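PDB 2WDD: sulfur oxidation protein soxB from Thermus thermophilus, which hydrolyses the sulfur-sulfur bond of cysteine S-thiosulfonate in the Sox sulfur oxidation pathway, as a dimanganese thiosulfohydrolase related to 5'-nucleotidases. Local coordinates for residues Gly67-Pro81 and Leu86-Phe98. Residues are numbered along the deposited sequence; the frame is centred on the assembly and turned at random.
Sequences GEAILRYYGVERGTP and LSYVDFVELARTF
R78 and D90 form a side-on salt bridge. R78 NE donates to the syn lone pair of D90 OD2 at 2.8 Å. R78 NH2 meets D90 OD1 at 2.9 Å. Both bonds are nearly straight, and the guanidinium and carboxylate planes lie 13° apart. The R78 chain runs extended from CG to NE, which carries its head across to D90. D90 OD2 also accepts from a water that in turn takes the N-H of G79. With an alanine here instead of D90, the R78 guanidinium would probably lose its charge partner and be freer to turn, and the water would lose one of these two holds. S87 OG donates to G67 O at 2.9 Å, from above the carbonyl plane. S87 OG in turn accepts from V89 N, an ST turn. A second water joins the N-H groups of G67 and Y88.

The apolar contacts centre on L86. Its CD1 packs against I70 CD1 at 3.6 Å, and its CD2 touches both L71 CD2 and V76 CG2. V89 CG2 lies against the backbone of G67. At the far end P81 CG rests over one face of the F98 ring, a CH-pi contact, while G79 O lies at the ring edge.

T80 N-caps helix 81-86. G75, with positive phi, forms a Schellman motif after helix 67-74. The side chains of I70 and H288 are about 11 Å apart, placing this contact near the dimanganese site of the metallophosphoesterase-like N-terminal part.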
loop_
_atom_site.group_PDB
_atom_site.type_symbol
_atom_site.label_atom_id
_atom_site.label_comp_id
_atom_site.label_asym_id
_atom_site.label_seq_id
_atom_site.Cartn_x
_atom_site.Cartn_y
_atom_site.Cartn_z
ATOM N N GLY A 67 2.968 -4.584 -16.240
ATOM C CA GLY A 67 2.591 -4.574 -17.642
ATOM C C GLY A 67 2.357 -5.936 -18.263
ATOM O O GLY A 67 1.657 -6.774 -17.700
ATOM N N GLU A 68 2.894 -6.146 -19.463
ATOM C CA GLU A 68 2.658 -7.410 -20.148
ATOM C C GLU A 68 3.348 -8.564 -19.435
ATOM O O GLU A 68 2.856 -9.708 -19.425
ATOM C CB GLU A 68 3.118 -7.319 -21.604
ATOM C CG GLU A 68 2.496 -6.151 -22.364
ATOM C CD GLU A 68 3.279 -4.835 -22.279
ATOM O OE1 GLU A 68 4.194 -4.694 -21.433
ATOM O OE2 GLU A 68 2.920 -3.895 -23.036
ATOM N N ALA A 69 4.513 -8.270 -18.869
ATOM C CA ALA A 69 5.313 -9.287 -18.196
ATOM C C ALA A 69 4.576 -9.966 -17.048
ATOM O O ALA A 69 4.695 -11.168 -16.868
ATOM C CB ALA A 69 6.638 -8.693 -17.707
ATOM N N ILE A 70 3.842 -9.197 -16.249
ATOM C CA ILE A 70 3.123 -9.812 -15.139
ATOM C C ILE A 70 2.008 -10.720 -15.646
ATOM O O ILE A 70 1.737 -11.765 -15.061
ATOM C CB ILE A 70 2.635 -8.776 -14.111
ATOM C CG1 ILE A 70 2.287 -9.477 -12.792
ATOM C CG2 ILE A 70 1.477 -7.970 -14.647
ATOM C CD1 ILE A 70 1.984 -8.495 -11.642
ATOM N N LEU A 71 1.361 -10.327 -16.736
ATOM C CA LEU A 71 0.319 -11.174 -17.311
ATOM C C LEU A 71 0.925 -12.499 -17.774
ATOM O O LEU A 71 0.399 -13.564 -17.472
ATOM C CB LEU A 71 -0.414 -10.460 -18.452
ATOM C CG LEU A 71 -1.099 -9.135 -18.083
ATOM C CD1 LEU A 71 -1.745 -8.531 -19.305
ATOM C CD2 LEU A 71 -2.121 -9.323 -16.964
ATOM N N ARG A 72 2.067 -12.434 -18.451
ATOM C CA ARG A 72 2.721 -13.646 -18.934
ATOM C C ARG A 72 3.199 -14.526 -17.787
ATOM O O ARG A 72 3.057 -15.754 -17.822
ATOM C CB ARG A 72 3.899 -13.281 -19.836
ATOM C CG ARG A 72 3.475 -12.652 -21.149
ATOM C CD ARG A 72 4.657 -12.566 -22.104
ATOM N NE ARG A 72 5.679 -11.614 -21.671
ATOM C CZ ARG A 72 5.744 -10.346 -22.079
ATOM N NH1 ARG A 72 4.824 -9.870 -22.904
ATOM N NH2 ARG A 72 6.740 -9.558 -21.671
ATOM N N TYR A 73 3.792 -13.897 -16.773
ATOM C CA TYR A 73 4.331 -14.642 -15.639
ATOM C C TYR A 73 3.291 -15.542 -14.986
ATOM O O TYR A 73 3.572 -16.686 -14.638
ATOM C CB TYR A 73 4.908 -13.670 -14.607
ATOM C CG TYR A 73 5.612 -14.332 -13.446
ATOM C CD1 TYR A 73 7.003 -14.477 -13.438
ATOM C CD2 TYR A 73 4.905 -14.764 -12.332
ATOM C CE1 TYR A 73 7.653 -15.059 -12.361
ATOM C CE2 TYR A 73 5.550 -15.343 -11.260
ATOM C CZ TYR A 73 6.914 -15.506 -11.285
ATOM O OH TYR A 73 7.558 -16.069 -10.195
ATOM N N TYR A 74 2.084 -15.011 -14.826
ATOM C CA TYR A 74 1.003 -15.737 -14.178
ATOM C C TYR A 74 0.050 -16.435 -15.146
ATOM O O TYR A 74 -0.921 -17.047 -14.719
ATOM C CB TYR A 74 0.236 -14.789 -13.249
ATOM C CG TYR A 74 1.062 -14.387 -12.053
ATOM C CD1 TYR A 74 1.365 -15.318 -11.059
ATOM C CD2 TYR A 74 1.584 -13.108 -11.932
ATOM C CE1 TYR A 74 2.130 -14.975 -9.969
ATOM C CE2 TYR A 74 2.378 -12.757 -10.848
ATOM C CZ TYR A 74 2.646 -13.700 -9.868
ATOM O OH TYR A 74 3.418 -13.355 -8.782
ATOM N N GLY A 75 0.308 -16.328 -16.447
ATOM C CA GLY A 75 -0.563 -16.974 -17.413
ATOM C C GLY A 75 -1.964 -16.399 -17.438
ATOM O O GLY A 75 -2.944 -17.113 -17.672
ATOM N N VAL A 76 -2.063 -15.098 -17.195
ATOM C CA VAL A 76 -3.345 -14.401 -17.196
ATOM C C VAL A 76 -3.625 -13.832 -18.570
ATOM O O VAL A 76 -2.786 -13.134 -19.154
ATOM C CB VAL A 76 -3.362 -13.324 -16.104
ATOM C CG1 VAL A 76 -4.673 -12.517 -16.141
ATOM C CG2 VAL A 76 -3.184 -13.988 -14.757
ATOM N N GLU A 77 -4.803 -14.154 -19.094
ATOM C CA GLU A 77 -5.175 -13.683 -20.414
ATOM C C GLU A 77 -5.499 -12.196 -20.424
ATOM O O GLU A 77 -6.139 -11.666 -19.507
ATOM C CB GLU A 77 -6.336 -14.501 -20.980
ATOM C CG GLU A 77 -5.983 -15.956 -21.243
ATOM C CD GLU A 77 -6.526 -16.463 -22.563
ATOM O OE1 GLU A 77 -7.762 -16.453 -22.735
ATOM O OE2 GLU A 77 -5.720 -16.878 -23.423
ATOM N N ARG A 78 -5.042 -11.529 -21.469
ATOM C CA ARG A 78 -5.264 -10.107 -21.642
ATOM C C ARG A 78 -6.770 -9.841 -21.716
ATOM O O ARG A 78 -7.504 -10.594 -22.361
ATOM C CB ARG A 78 -4.621 -9.676 -22.956
ATOM C CG ARG A 78 -4.622 -8.189 -23.170
ATOM C CD ARG A 78 -3.878 -7.802 -24.438
ATOM N NE ARG A 78 -3.750 -6.357 -24.497
ATOM C CZ ARG A 78 -2.918 -5.701 -25.293
ATOM N NH1 ARG A 78 -2.110 -6.362 -26.125
ATOM N NH2 ARG A 78 -2.895 -4.378 -25.240
ATOM N N GLY A 79 -7.228 -8.764 -21.084
ATOM C CA GLY A 79 -8.621 -8.366 -21.157
ATOM C C GLY A 79 -9.568 -9.014 -20.171
ATOM O O GLY A 79 -10.765 -8.730 -20.194
ATOM N N THR A 80 -9.043 -9.860 -19.295
ATOM C CA THR A 80 -9.860 -10.530 -18.291
ATOM C C THR A 80 -9.985 -9.661 -17.047
ATOM O O THR A 80 -9.183 -8.751 -16.828
ATOM C CB THR A 80 -9.227 -11.863 -17.898
ATOM O OG1 THR A 80 -7.885 -11.623 -17.449
ATOM C CG2 THR A 80 -9.192 -12.817 -19.095
ATOM N N PRO A 81 -10.958 -9.980 -16.175
ATOM C CA PRO A 81 -11.076 -9.214 -14.932
ATOM C C PRO A 81 -9.780 -9.297 -14.126
ATOM O O PRO A 81 -9.362 -8.311 -13.523
ATOM C CB PRO A 81 -12.219 -9.915 -14.194
ATOM C CG PRO A 81 -13.065 -10.490 -15.287
ATOM C CD PRO A 81 -12.136 -10.837 -16.428
ATOM N N LEU A 86 -4.513 -6.806 -12.287
ATOM C CA LEU A 86 -3.103 -7.138 -12.239
ATOM C C LEU A 86 -2.106 -6.213 -12.908
ATOM O O LEU A 86 -0.943 -6.148 -12.493
ATOM C CB LEU A 86 -2.942 -8.556 -12.809
ATOM C CG LEU A 86 -1.659 -9.346 -12.568
ATOM C CD1 LEU A 86 -1.423 -9.536 -11.069
ATOM C CD2 LEU A 86 -1.787 -10.730 -13.247
ATOM N N SER A 87 -2.526 -5.528 -13.963
ATOM C CA SER A 87 -1.590 -4.749 -14.757
ATOM C C SER A 87 -2.175 -3.413 -15.235
ATOM O O SER A 87 -3.397 -3.255 -15.313
ATOM C CB SER A 87 -1.256 -5.610 -15.986
ATOM O OG SER A 87 -0.462 -4.941 -16.948
ATOM N N TYR A 88 -1.303 -2.480 -15.620
ATOM C CA TYR A 88 -1.750 -1.199 -16.181
ATOM C C TYR A 88 -2.180 -1.379 -17.646
ATOM O O TYR A 88 -2.792 -0.485 -18.220
ATOM C CB TYR A 88 -0.627 -0.138 -16.131
ATOM C CG TYR A 88 0.549 -0.403 -17.059
ATOM C CD1 TYR A 88 0.589 0.105 -18.356
ATOM C CD2 TYR A 88 1.626 -1.150 -16.620
ATOM C CE1 TYR A 88 1.679 -0.178 -19.201
ATOM C CE2 TYR A 88 2.700 -1.412 -17.432
ATOM C CZ TYR A 88 2.722 -0.937 -18.709
ATOM O OH TYR A 88 3.832 -1.215 -19.479
ATOM N N VAL A 89 -1.808 -2.496 -18.270
ATOM C CA VAL A 89 -2.150 -2.709 -19.683
ATOM C C VAL A 89 -3.667 -2.619 -19.883
ATOM O O VAL A 89 -4.424 -3.216 -19.124
ATOM C CB VAL A 89 -1.556 -4.041 -20.205
ATOM C CG1 VAL A 89 -2.076 -4.368 -21.608
ATOM C CG2 VAL A 89 -0.028 -3.959 -20.210
ATOM N N ASP A 90 -4.092 -1.839 -20.878
ATOM C CA ASP A 90 -5.519 -1.646 -21.195
ATOM C C ASP A 90 -6.332 -1.064 -20.056
ATOM O O ASP A 90 -7.557 -1.198 -20.038
ATOM C CB ASP A 90 -6.183 -2.962 -21.639
ATOM C CG ASP A 90 -5.401 -3.693 -22.719
ATOM O OD1 ASP A 90 -4.865 -3.032 -23.632
ATOM O OD2 ASP A 90 -5.378 -4.939 -22.674
ATOM N N PHE A 91 -5.674 -0.419 -19.099
ATOM C CA PHE A 91 -6.388 0.032 -17.911
ATOM C C PHE A 91 -7.687 0.796 -18.097
ATOM O O PHE A 91 -8.721 0.391 -17.559
ATOM C CB PHE A 91 -5.488 0.735 -16.902
ATOM C CG PHE A 91 -6.200 1.090 -15.632
ATOM C CD1 PHE A 91 -6.419 0.131 -14.652
ATOM C CD2 PHE A 91 -6.738 2.356 -15.457
ATOM C CE1 PHE A 91 -7.108 0.450 -13.482
ATOM C CE2 PHE A 91 -7.454 2.674 -14.314
ATOM C CZ PHE A 91 -7.634 1.722 -13.319
ATOM N N VAL A 92 -7.635 1.931 -18.785
ATOM C CA VAL A 92 -8.849 2.722 -18.917
ATOM C C VAL A 92 -9.965 1.913 -19.573
ATOM O O VAL A 92 -11.103 1.919 -19.096
ATOM C CB VAL A 92 -8.606 4.049 -19.639
ATOM C CG1 VAL A 92 -9.937 4.766 -19.873
ATOM C CG2 VAL A 92 -7.643 4.922 -18.839
ATOM N N GLU A 93 -9.632 1.208 -20.656
ATOM C CA GLU A 93 -10.629 0.406 -21.357
ATOM C C GLU A 93 -11.260 -0.625 -20.427
ATOM O O GLU A 93 -12.486 -0.773 -20.394
ATOM C CB GLU A 93 -10.013 -0.279 -22.580
ATOM C CG GLU A 93 -9.491 0.691 -23.629
ATOM C CD GLU A 93 -9.140 0.015 -24.941
ATOM O OE1 GLU A 93 -9.989 -0.724 -25.483
ATOM O OE2 GLU A 93 -8.020 0.240 -25.445
ATOM N N LEU A 94 -10.435 -1.313 -19.645
ATOM C CA LEU A 94 -10.953 -2.321 -18.723
ATOM C C LEU A 94 -11.714 -1.722 -17.543
ATOM O O LEU A 94 -12.651 -2.332 -17.033
ATOM C CB LEU A 94 -9.844 -3.267 -18.257
ATOM C CG LEU A 94 -9.222 -4.044 -19.421
ATOM C CD1 LEU A 94 -8.200 -5.056 -18.913
ATOM C CD2 LEU A 94 -10.311 -4.735 -20.259
ATOM N N ALA A 95 -11.330 -0.517 -17.120
ATOM C CA ALA A 95 -12.037 0.144 -16.031
ATOM C C ALA A 95 -13.459 0.484 -16.509
ATOM O O ALA A 95 -14.431 0.361 -15.747
ATOM C CB ALA A 95 -11.277 1.409 -15.601
ATOM N N ARG A 96 -13.586 0.886 -17.769
ATOM C CA ARG A 96 -14.914 1.179 -18.316
ATOM C C ARG A 96 -15.710 -0.117 -18.453
ATOM O O ARG A 96 -16.929 -0.130 -18.305
ATOM C CB ARG A 96 -14.807 1.854 -19.682
ATOM C CG ARG A 96 -13.920 3.082 -19.697
ATOM C CD ARG A 96 -14.727 4.348 -19.645
ATOM N NE ARG A 96 -13.882 5.524 -19.817
ATOM C CZ ARG A 96 -13.876 6.559 -18.986
ATOM N NH1 ARG A 96 -14.671 6.558 -17.924
ATOM N NH2 ARG A 96 -13.071 7.584 -19.220
ATOM N N THR A 97 -15.017 -1.204 -18.762
ATOM C CA THR A 97 -15.663 -2.489 -18.994
ATOM C C THR A 97 -16.222 -3.144 -17.739
ATOM O O THR A 97 -17.404 -3.518 -17.684
ATOM C CB THR A 97 -14.663 -3.446 -19.706
ATOM O OG1 THR A 97 -14.308 -2.907 -20.985
ATOM C CG2 THR A 97 -15.250 -4.853 -19.872
ATOM N N PHE A 98 -15.351 -3.310 -16.742
ATOM C CA PHE A 98 -15.669 -4.050 -15.527
ATOM C C PHE A 98 -16.146 -3.207 -14.356
ATOM O O PHE A 98 -16.669 -3.740 -13.386
ATOM C CB PHE A 98 -14.468 -4.898 -15.097
ATOM C CG PHE A 98 -14.056 -5.929 -16.115
ATOM C CD1 PHE A 98 -14.969 -6.871 -16.587
ATOM C CD2 PHE A 98 -12.778 -5.913 -16.658
ATOM C CE1 PHE A 98 -14.594 -7.796 -17.553
ATOM C CE2 PHE A 98 -12.389 -6.846 -17.603
ATOM C CZ PHE A 98 -13.296 -7.806 -18.041
HETATM O O HOH W 1 1.500 -3.103 -14.047
HETATM O O HOH W 2 -5.438 -6.786 -20.422
#